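Local atomic coordinates of glycosyl hydrolase family 10 (PDB entry 4MGQ), a protein that probably cleaves internal beta-1,4-xylosidic linkages of xylan as a whole enzyme, this chain being a calcium-bound carbohydrate-binding module of it. Residues Y20-E34 with R103-M115. Residues are numbered along the deposited sequence; the frame is centred on the assembly and turned at random.
Sequences YIHMGEPKTNNWDRE and RFELGTLGGDIWM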
ATOM      1  N   TYR A  20       0.437  -1.672  -9.365  1.00  9.14           N
ATOM      2  CA  TYR A  20      -0.574  -1.058 -10.219  1.00  7.71           C
ATOM      3  C   TYR A  20      -1.870  -1.837 -10.179  1.00 10.33           C
ATOM      4  O   TYR A  20      -1.877  -3.041 -10.398  1.00  9.68           O
ATOM      5  CB  TYR A  20      -0.071  -0.981 -11.653  1.00 10.25           C
ATOM      6  CG  TYR A  20      -1.131  -0.628 -12.669  1.00 10.08           C
ATOM      7  CD1 TYR A  20      -1.782   0.597 -12.623  1.00 11.36           C
ATOM      8  CD2 TYR A  20      -1.457  -1.509 -13.692  1.00 14.21           C
ATOM      9  CE1 TYR A  20      -2.736   0.937 -13.561  1.00 13.19           C
ATOM     10  CE2 TYR A  20      -2.428  -1.179 -14.640  1.00 18.00           C
ATOM     11  CZ  TYR A  20      -3.057   0.050 -14.562  1.00 16.35           C
ATOM     12  OH  TYR A  20      -4.012   0.410 -15.486  1.00 15.91           O
ATOM     13  N   ILE A  21      -2.968  -1.140  -9.910  1.00 10.03           N
ATOM     14  CA  ILE A  21      -4.287  -1.752 -10.008  1.00 11.25           C
ATOM     15  C   ILE A  21      -5.157  -0.950 -10.955  1.00 10.71           C
ATOM     16  O   ILE A  21      -5.454   0.220 -10.692  1.00 10.58           O
ATOM     17  CB  ILE A  21      -4.987  -1.843  -8.652  1.00 11.66           C
ATOM     18  CG1 ILE A  21      -4.231  -2.800  -7.730  1.00 16.22           C
ATOM     19  CG2 ILE A  21      -6.442  -2.304  -8.834  1.00 12.74           C
ATOM     20  CD1 ILE A  21      -4.775  -2.819  -6.328  1.00 15.12           C
ATOM     21  N   HIS A  22      -5.554  -1.571 -12.057  1.00 11.02           N
ATOM     22  CA  HIS A  22      -6.617  -0.993 -12.859  1.00 12.27           C
ATOM     23  C   HIS A  22      -7.933  -1.331 -12.175  1.00 13.70           C
ATOM     24  O   HIS A  22      -8.362  -2.483 -12.166  1.00 12.91           O
ATOM     25  CB  HIS A  22      -6.626  -1.503 -14.289  1.00 13.84           C
ATOM     26  CG  HIS A  22      -7.767  -0.951 -15.084  1.00 15.40           C
ATOM     27  ND1 HIS A  22      -7.924   0.399 -15.302  1.00 20.48           N
ATOM     28  CD2 HIS A  22      -8.840  -1.552 -15.648  1.00 18.65           C
ATOM     29  CE1 HIS A  22      -9.024   0.605 -16.005  1.00 18.74           C
ATOM     30  NE2 HIS A  22      -9.599  -0.563 -16.227  1.00 19.22           N
ATOM     31  N   MET A  23      -8.562  -0.326 -11.583  1.00 10.79           N
ATOM     32  CA  MET A  23      -9.775  -0.564 -10.814  1.00 11.23           C
ATOM     33  C   MET A  23     -11.013  -0.635 -11.705  1.00 13.67           C
ATOM     34  O   MET A  23     -11.905  -1.449 -11.476  1.00 12.47           O
ATOM     35  CB  MET A  23      -9.940   0.526  -9.757  1.00  9.55           C
ATOM     36  CG  MET A  23      -8.842   0.480  -8.695  1.00 10.11           C
ATOM     37  SD  MET A  23      -8.967   1.735  -7.421  1.00 10.71           S
ATOM     38  CE  MET A  23      -8.626   3.220  -8.370  1.00 11.76           C
ATOM     39  N   GLY A  24     -11.066   0.222 -12.717  1.00 13.53           N
ATOM     40  CA  GLY A  24     -12.260   0.312 -13.549  1.00 13.92           C
ATOM     41  C   GLY A  24     -13.304   1.209 -12.899  1.00 10.71           C
ATOM     42  O   GLY A  24     -12.966   2.088 -12.125  1.00  9.99           O
ATOM     43  N   GLU A  25     -14.577   0.990 -13.215  1.00 13.76           N
ATOM     44  CA  GLU A  25     -15.649   1.844 -12.696  1.00 12.29           C
ATOM     45  C   GLU A  25     -15.894   1.653 -11.193  1.00 11.27           C
ATOM     46  O   GLU A  25     -15.691   0.555 -10.662  1.00 10.65           O
ATOM     47  CB  GLU A  25     -16.940   1.570 -13.479  1.00 15.11           C
ATOM     48  CG  GLU A  25     -16.783   1.842 -14.963  1.00 14.58           C
ATOM     49  CD  GLU A  25     -18.038   1.521 -15.756  1.00 21.00           C
ATOM     50  OE1 GLU A  25     -18.856   0.720 -15.261  1.00 19.66           O
ATOM     51  OE2 GLU A  25     -18.191   2.066 -16.875  1.00 21.96           O
ATOM     52  N   PRO A  26     -16.335   2.721 -10.503  1.00 11.91           N
ATOM     53  CA  PRO A  26     -16.638   2.609  -9.072  1.00 11.38           C
ATOM     54  C   PRO A  26     -17.687   1.557  -8.781  1.00 14.52           C
ATOM     55  O   PRO A  26     -18.621   1.359  -9.570  1.00 12.55           O
ATOM     56  CB  PRO A  26     -17.158   4.003  -8.704  1.00 12.50           C
ATOM     57  CG  PRO A  26     -16.535   4.902  -9.699  1.00 12.20           C
ATOM     58  CD  PRO A  26     -16.440   4.114 -10.975  1.00 10.79           C
ATOM     59  N   LYS A  27     -17.520   0.881  -7.651  1.00 13.04           N
ATOM     60  CA  LYS A  27     -18.525  -0.047  -7.156  1.00 15.07           C
ATOM     61  C   LYS A  27     -19.377   0.658  -6.123  1.00 15.09           C
ATOM     62  O   LYS A  27     -19.146   1.821  -5.800  1.00 16.30           O
ATOM     63  CB  LYS A  27     -17.877  -1.286  -6.541  1.00 13.36           C
ATOM     64  CG  LYS A  27     -16.786  -1.917  -7.369  1.00 17.48           C
ATOM     65  CD  LYS A  27     -17.336  -2.600  -8.594  1.00 22.77           C
ATOM     66  CE  LYS A  27     -16.335  -3.604  -9.150  1.00 22.61           C
ATOM     67  NZ  LYS A  27     -16.855  -4.263 -10.379  1.00 28.47           N
ATOM     68  N   THR A  28     -20.354  -0.054  -5.580  1.00 17.64           N
ATOM     69  CA  THR A  28     -21.287   0.540  -4.625  1.00 18.60           C
ATOM     70  C   THR A  28     -20.690   0.787  -3.237  1.00 17.72           C
ATOM     71  O   THR A  28     -20.871   1.856  -2.662  1.00 15.82           O
ATOM     72  CB  THR A  28     -22.537  -0.347  -4.480  1.00 23.70           C
ATOM     73  OG1 THR A  28     -23.099  -0.585  -5.777  1.00 27.79           O
ATOM     74  CG2 THR A  28     -23.566   0.321  -3.587  1.00 23.69           C
ATOM     75  N   ASN A  29     -19.960  -0.194  -2.710  1.00 16.02           N
ATOM     76  CA  ASN A  29     -19.444  -0.133  -1.343  1.00 18.05           C
ATOM     77  C   ASN A  29     -17.919  -0.115  -1.290  1.00 14.56           C
ATOM     78  O   ASN A  29     -17.273  -0.659  -2.177  1.00 13.48           O
ATOM     79  CB  ASN A  29     -19.939  -1.332  -0.528  1.00 18.43           C
ATOM     80  CG  ASN A  29     -21.416  -1.593  -0.706  1.00 22.06           C
ATOM     81  OD1 ASN A  29     -21.816  -2.575  -1.340  1.00 25.81           O
ATOM     82  ND2 ASN A  29     -22.236  -0.730  -0.134  1.00 18.54           N
ATOM     83  N   ASN A  30     -17.380   0.509  -0.243  1.00 16.08           N
ATOM     84  CA  ASN A  30     -15.963   0.415   0.129  1.00 18.88           C
ATOM     85  C   ASN A  30     -15.382  -0.972  -0.046  1.00 15.14           C
ATOM     86  O   ASN A  30     -14.302  -1.159  -0.618  1.00 12.63           O
ATOM     87  CB  ASN A  30     -15.775   0.804   1.597  1.00 18.94           C
ATOM     88  CG  ASN A  30     -15.504   2.259   1.782  1.00 23.21           C
ATOM     89  OD1 ASN A  30     -14.861   2.896   0.947  1.00 25.69           O
ATOM     90  ND2 ASN A  30     -15.983   2.804   2.894  1.00 22.84           N
ATOM     91  N   TRP A  31     -16.107  -1.946   0.484  1.00 13.45           N
ATOM     92  CA  TRP A  31     -15.594  -3.294   0.578  1.00 12.26           C
ATOM     93  C   TRP A  31     -15.743  -4.108  -0.700  1.00 12.35           C
ATOM     94  O   TRP A  31     -15.356  -5.265  -0.726  1.00 11.82           O
ATOM     95  CB  TRP A  31     -16.284  -4.027   1.744  1.00 15.04           C
ATOM     96  CG  TRP A  31     -17.778  -4.121   1.609  1.00 16.42           C
ATOM     97  CD1 TRP A  31     -18.475  -4.991   0.822  1.00 17.18           C
ATOM     98  CD2 TRP A  31     -18.757  -3.323   2.290  1.00 16.19           C
ATOM     99  NE1 TRP A  31     -19.827  -4.779   0.964  1.00 22.82           N
ATOM    100  CE2 TRP A  31     -20.026  -3.761   1.858  1.00 17.51           C
ATOM    101  CE3 TRP A  31     -18.683  -2.285   3.224  1.00 17.23           C
ATOM    102  CZ2 TRP A  31     -21.214  -3.196   2.329  1.00 22.46           C
ATOM    103  CZ3 TRP A  31     -19.863  -1.721   3.686  1.00 16.34           C
ATOM    104  CH2 TRP A  31     -21.112  -2.181   3.242  1.00 20.61           C
ATOM    105  N   ASP A  32     -16.277  -3.519  -1.770  1.00 10.93           N
ATOM    106  CA  ASP A  32     -16.463  -4.258  -3.022  1.00 12.66           C
ATOM    107  C   ASP A  32     -15.177  -4.439  -3.821  1.00 11.82           C
ATOM    108  O   ASP A  32     -15.146  -5.171  -4.813  1.00 13.07           O
ATOM    109  CB  ASP A  32     -17.514  -3.567  -3.905  1.00 14.01           C
ATOM    110  CG  ASP A  32     -18.918  -3.651  -3.321  1.00 20.64           C
ATOM    111  OD1 ASP A  32     -19.178  -4.596  -2.548  1.00 18.08           O
ATOM    112  OD2 ASP A  32     -19.762  -2.779  -3.634  1.00 17.31           O
ATOM    113  N   ARG A  33     -14.116  -3.761  -3.392  1.00 10.93           N
ATOM    114  CA  ARG A  33     -12.815  -3.905  -4.026  1.00 10.35           C
ATOM    115  C   ARG A  33     -11.784  -3.675  -2.942  1.00  7.51           C
ATOM    116  O   ARG A  33     -11.658  -2.560  -2.446  1.00  9.09           O
ATOM    117  CB  ARG A  33     -12.637  -2.906  -5.173  1.00  9.11           C
ATOM    118  CG  ARG A  33     -11.360  -3.095  -5.997  1.00 10.38           C
ATOM    119  CD  ARG A  33     -11.109  -1.902  -6.923  1.00  9.05           C
ATOM    120  NE  ARG A  33     -12.075  -1.828  -8.025  1.00 12.81           N
ATOM    121  CZ  ARG A  33     -12.904  -0.808  -8.244  1.00 11.39           C
ATOM    122  NH1 ARG A  33     -12.927   0.236  -7.431  1.00 10.52           N
ATOM    123  NH2 ARG A  33     -13.729  -0.841  -9.283  1.00 12.39           N
ATOM    124  N   GLU A  34     -11.086  -4.732  -2.537  1.00  9.00           N
ATOM    125  CA  GLU A  34     -10.121  -4.610  -1.450  1.00  8.33           C
ATOM    126  C   GLU A  34      -8.758  -5.178  -1.835  1.00  7.62           C
ATOM    127  O   GLU A  34      -8.653  -6.163  -2.564  1.00  9.71           O
ATOM    128  CB  GLU A  34     -10.639  -5.299  -0.176  1.00 10.52           C
ATOM    129  CG  GLU A  34     -11.879  -4.622   0.424  1.00  9.16           C
ATOM    130  CD  GLU A  34     -12.345  -5.219   1.754  1.00 13.24           C
ATOM    131  OE1 GLU A  34     -11.731  -6.169   2.260  1.00 18.91           O
ATOM    132  OE2 GLU A  34     -13.356  -4.726   2.299  1.00 16.25           O
ATOM    133  N   ARG A 103      -6.277  -3.460   5.391  1.00  7.38           N
ATOM    134  CA  ARG A 103      -7.262  -3.531   4.309  1.00  5.24           C
ATOM    135  C   ARG A 103      -7.342  -2.205   3.571  1.00  6.76           C
ATOM    136  O   ARG A 103      -7.781  -1.219   4.151  1.00  7.82           O
ATOM    137  CB  ARG A 103      -8.652  -3.885   4.861  1.00  6.32           C
ATOM    138  CG  ARG A 103      -8.705  -5.243   5.594  1.00  7.91           C
ATOM    139  CD  ARG A 103     -10.022  -5.452   6.346  1.00  7.72           C
ATOM    140  NE  ARG A 103     -11.176  -5.259   5.465  1.00  8.40           N
ATOM    141  CZ  ARG A 103     -12.408  -5.017   5.912  1.00  9.05           C
ATOM    142  NH1 ARG A 103     -12.641  -4.941   7.220  1.00  8.16           N
ATOM    143  NH2 ARG A 103     -13.397  -4.827   5.054  1.00  9.26           N
ATOM    144  N   PHE A 104      -6.921  -2.184   2.307  1.00  7.58           N
ATOM    145  CA  PHE A 104      -7.100  -1.009   1.459  1.00  7.74           C
ATOM    146  C   PHE A 104      -8.490  -1.093   0.833  1.00  6.99           C
ATOM    147  O   PHE A 104      -8.775  -1.999   0.054  1.00  9.15           O
ATOM    148  CB  PHE A 104      -6.010  -0.920   0.373  1.00  7.02           C
ATOM    149  CG  PHE A 104      -4.637  -0.567   0.898  1.00  8.31           C
ATOM    150  CD1 PHE A 104      -3.916  -1.468   1.676  1.00  8.98           C
ATOM    151  CD2 PHE A 104      -4.050   0.655   0.578  1.00  9.58           C
ATOM    152  CE1 PHE A 104      -2.643  -1.150   2.150  1.00  7.66           C
ATOM    153  CE2 PHE A 104      -2.762   0.981   1.039  1.00  8.39           C
ATOM    154  CZ  PHE A 104      -2.062   0.080   1.828  1.00  9.65           C
ATOM    155  N   GLU A 105      -9.355  -0.152   1.191  1.00  8.18           N
ATOM    156  CA  GLU A 105     -10.741  -0.143   0.718  1.00  9.27           C
ATOM    157  C   GLU A 105     -10.854   0.676  -0.554  1.00 11.51           C
ATOM    158  O   GLU A 105     -10.857   1.908  -0.504  1.00 17.54           O
ATOM    159  CB  GLU A 105     -11.653   0.422   1.797  1.00 11.20           C
ATOM    160  CG  GLU A 105     -11.571  -0.348   3.103  1.00 10.65           C
ATOM    161  CD  GLU A 105     -12.012  -1.782   2.930  1.00 15.64           C
ATOM    162  OE1 GLU A 105     -13.162  -1.999   2.481  1.00 12.28           O
ATOM    163  OE2 GLU A 105     -11.210  -2.698   3.213  1.00 12.10           O
ATOM    164  N   LEU A 106     -10.933  -0.002  -1.692  1.00  8.11           N
ATOM    165  CA  LEU A 106     -10.866   0.669  -2.979  1.00  8.55           C
ATOM    166  C   LEU A 106     -12.205   0.688  -3.705  1.00 10.49           C
ATOM    167  O   LEU A 106     -12.270   1.117  -4.851  1.00 11.33           O
ATOM    168  CB  LEU A 106      -9.829  -0.005  -3.878  1.00 10.03           C
ATOM    169  CG  LEU A 106      -8.416  -0.198  -3.317  1.00  6.88           C
ATOM    170  CD1 LEU A 106      -7.551  -0.956  -4.317  1.00  8.92           C
ATOM    171  CD2 LEU A 106      -7.789   1.138  -2.982  1.00 11.15           C
ATOM    172  N   GLY A 107     -13.258   0.221  -3.044  1.00  8.69           N
ATOM    173  CA  GLY A 107     -14.507  -0.052  -3.730  1.00 10.46           C
ATOM    174  C   GLY A 107     -15.191   1.139  -4.366  1.00 12.74           C
ATOM    175  O   GLY A 107     -15.792   1.005  -5.433  1.00 13.14           O
ATOM    176  N   THR A 108     -15.128   2.295  -3.715  1.00 10.08           N
ATOM    177  CA  THR A 108     -15.814   3.473  -4.240  1.00 13.43           C
ATOM    178  C   THR A 108     -14.949   4.253  -5.243  1.00 14.86           C
ATOM    179  O   THR A 108     -15.399   5.251  -5.815  1.00 12.09           O
ATOM    180  CB  THR A 108     -16.257   4.413  -3.098  1.00 14.18           C
ATOM    181  OG1 THR A 108     -15.110   4.983  -2.463  1.00 16.87           O
ATOM    182  CG2 THR A 108     -17.086   3.654  -2.059  1.00 18.29           C
ATOM    183  N   LEU A 109     -13.716   3.795  -5.466  1.00 10.77           N
ATOM    184  CA  LEU A 109     -12.814   4.480  -6.386  1.00  9.08           C
ATOM    185  C   LEU A 109     -13.038   4.032  -7.824  1.00  8.63           C
ATOM    186  O   LEU A 109     -13.547   2.943  -8.073  1.00 11.48           O
ATOM    187  CB  LEU A 109     -11.351   4.235  -5.995  1.00 10.48           C
ATOM    188  CG  LEU A 109     -11.006   4.514  -4.533  1.00 12.57           C
ATOM    189  CD1 LEU A 109      -9.506   4.255  -4.326  1.00 15.28           C
ATOM    190  CD2 LEU A 109     -11.385   5.937  -4.112  1.00 12.25           C
ATOM    191  N   GLY A 110     -12.641   4.882  -8.762  1.00 11.55           N
ATOM    192  CA  GLY A 110     -12.657   4.533 -10.169  1.00  9.41           C
ATOM    193  C   GLY A 110     -11.317   4.836 -10.814  1.00 11.55           C
ATOM    194  O   GLY A 110     -10.563   5.681 -10.329  1.00 11.70           O
ATOM    195  N   GLY A 111     -11.029   4.155 -11.917  1.00  9.53           N
ATOM    196  CA  GLY A 111      -9.826   4.424 -12.674  1.00  9.64           C
ATOM    197  C   GLY A 111      -8.646   3.569 -12.234  1.00  9.97           C
ATOM    198  O   GLY A 111      -8.754   2.353 -12.105  1.00 11.61           O
ATOM    199  N   ASP A 112      -7.518   4.228 -12.020  1.00  9.35           N
ATOM    200  CA  ASP A 112      -6.239   3.554 -11.810  1.00 11.85           C
ATOM    201  C   ASP A 112      -5.578   4.008 -10.522  1.00  9.74           C
ATOM    202  O   ASP A 112      -5.715   5.160 -10.119  1.00  9.21           O
ATOM    203  CB  ASP A 112      -5.290   3.841 -12.982  1.00 13.22           C
ATOM    204  CG  ASP A 112      -5.690   3.127 -14.259  1.00 11.50           C
ATOM    205  OD1 ASP A 112      -6.131   1.974 -14.193  1.00 17.74           O
ATOM    206  OD2 ASP A 112      -5.561   3.734 -15.338  1.00 24.20           O
ATOM    207  N   ILE A 113      -4.835   3.113  -9.882  1.00 10.11           N
ATOM    208  CA  ILE A 113      -4.022   3.507  -8.739  1.00  8.90           C
ATOM    209  C   ILE A 113      -2.650   2.849  -8.870  1.00  8.86           C
ATOM    210  O   ILE A 113      -2.542   1.701  -9.305  1.00  7.89           O
ATOM    211  CB  ILE A 113      -4.693   3.124  -7.381  1.00  9.80           C
ATOM    212  CG1 ILE A 113      -3.820   3.560  -6.202  1.00  9.27           C
ATOM    213  CG2 ILE A 113      -5.024   1.638  -7.336  1.00 10.25           C
ATOM    214  CD1 ILE A 113      -4.532   3.525  -4.852  1.00  8.64           C
ATOM    215  N   TRP A 114      -1.614   3.620  -8.557  1.00  8.67           N
ATOM    216  CA  TRP A 114      -0.237   3.138  -8.481  1.00  9.53           C
ATOM    217  C   TRP A 114       0.316   3.427  -7.087  1.00  7.11           C
ATOM    218  O   TRP A 114       0.046   4.482  -6.514  1.00  8.38           O
ATOM    219  CB  TRP A 114       0.666   3.818  -9.521  1.00  8.27           C
ATOM    220  CG  TRP A 114       0.285   3.673 -10.971  1.00  8.14           C
ATOM    221  CD1 TRP A 114       0.814   2.797 -11.872  1.00 10.23           C
ATOM    222  CD2 TRP A 114      -0.673   4.465 -11.696  1.00 10.95           C
ATOM    223  NE1 TRP A 114       0.246   2.989 -13.114  1.00 11.16           N
ATOM    224  CE2 TRP A 114      -0.673   4.002 -13.028  1.00  9.78           C
ATOM    225  CE3 TRP A 114      -1.529   5.518 -11.344  1.00 11.21           C
ATOM    226  CZ2 TRP A 114      -1.501   4.546 -14.010  1.00 11.92           C
ATOM    227  CZ3 TRP A 114      -2.349   6.063 -12.325  1.00 11.79           C
ATOM    228  CH2 TRP A 114      -2.327   5.574 -13.641  1.00 10.90           C
ATOM    229  N   MET A 115       1.086   2.495  -6.533  1.00  7.22           N
ATOM    230  CA  MET A 115       1.710   2.704  -5.228  1.00  6.82           C
ATOM    231  C   MET A 115       3.131   2.168  -5.246  1.00  6.58           C
ATOM    232  O   MET A 115       3.432   1.226  -5.976  1.00  7.96           O
ATOM    233  CB  MET A 115       0.909   2.028  -4.103  1.00  7.77           C
ATOM    234  CG  MET A 115      -0.366   2.774  -3.748  1.00 10.43           C
ATOM    235  SD  MET A 115      -1.218   2.072  -2.320  1.00 12.68           S
ATOM    236  CE  MET A 115      -1.887   0.606  -3.075  1.00 14.87           C
TER
HETATM  237  O   HOH W   1      -2.928   2.732 -17.351  1.00 33.07           O
HETATM  238  O   HOH W   2     -13.708   2.830  -1.254  1.00 16.39           O
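The carbonyl oxygen of Gly111 is gripped by two successive amides, Met23 N at 2.7 Å and Gly24 N at 3.2 Å, which makes this a classic beta bulge in the antiparallel pairing of strands 17-24 and 111-121. The module has two five-stranded antiparallel sheets, and here 20-34 and 103-115 both pass from one sheet to the other, as in the beta-sandwich of family 4/9 carbohydrate-binding modules. Arg33 ties the two connections together. Its chain bends at chi3 (-70°), bringing NH1 to two carbonyls of the Leu106-Leu109 type I turn: Leu106 O at 2.8 Å, near the guanidinium plane, and Leu109 O, tilted from it. NH2 of the same group bonds Glu25 O, so both loops hold its rotation, and Met23 CB lies over one guanidinium face. Met23 then runs inward, its SD 3.7 Å from Leu109 CB and against Ile113 CG2. At the second sheet, Arg103 NH2 forms a salt bridge at 2.8 Å to the syn side of Glu34 OE2, which lies in the guanidinium plane, while Glu34 OE1 is hydrogen-bonded to Tyr36 OH. Glu105 OE1 sits only 2.7 Å from Glu34 OE2, so one of these acids probably holds a proton. On the face carrying Tyr20, His22, Asp112 and Trp114, the Tyr20 ring makes an offset stack with the five-membered ring of Trp114, planes 25° apart. Beside it, His22 ND1 donates at 2.6 Å to the syn side of Asp112 OD1, almost in the imidazole plane but tilted from the carboxylate plane.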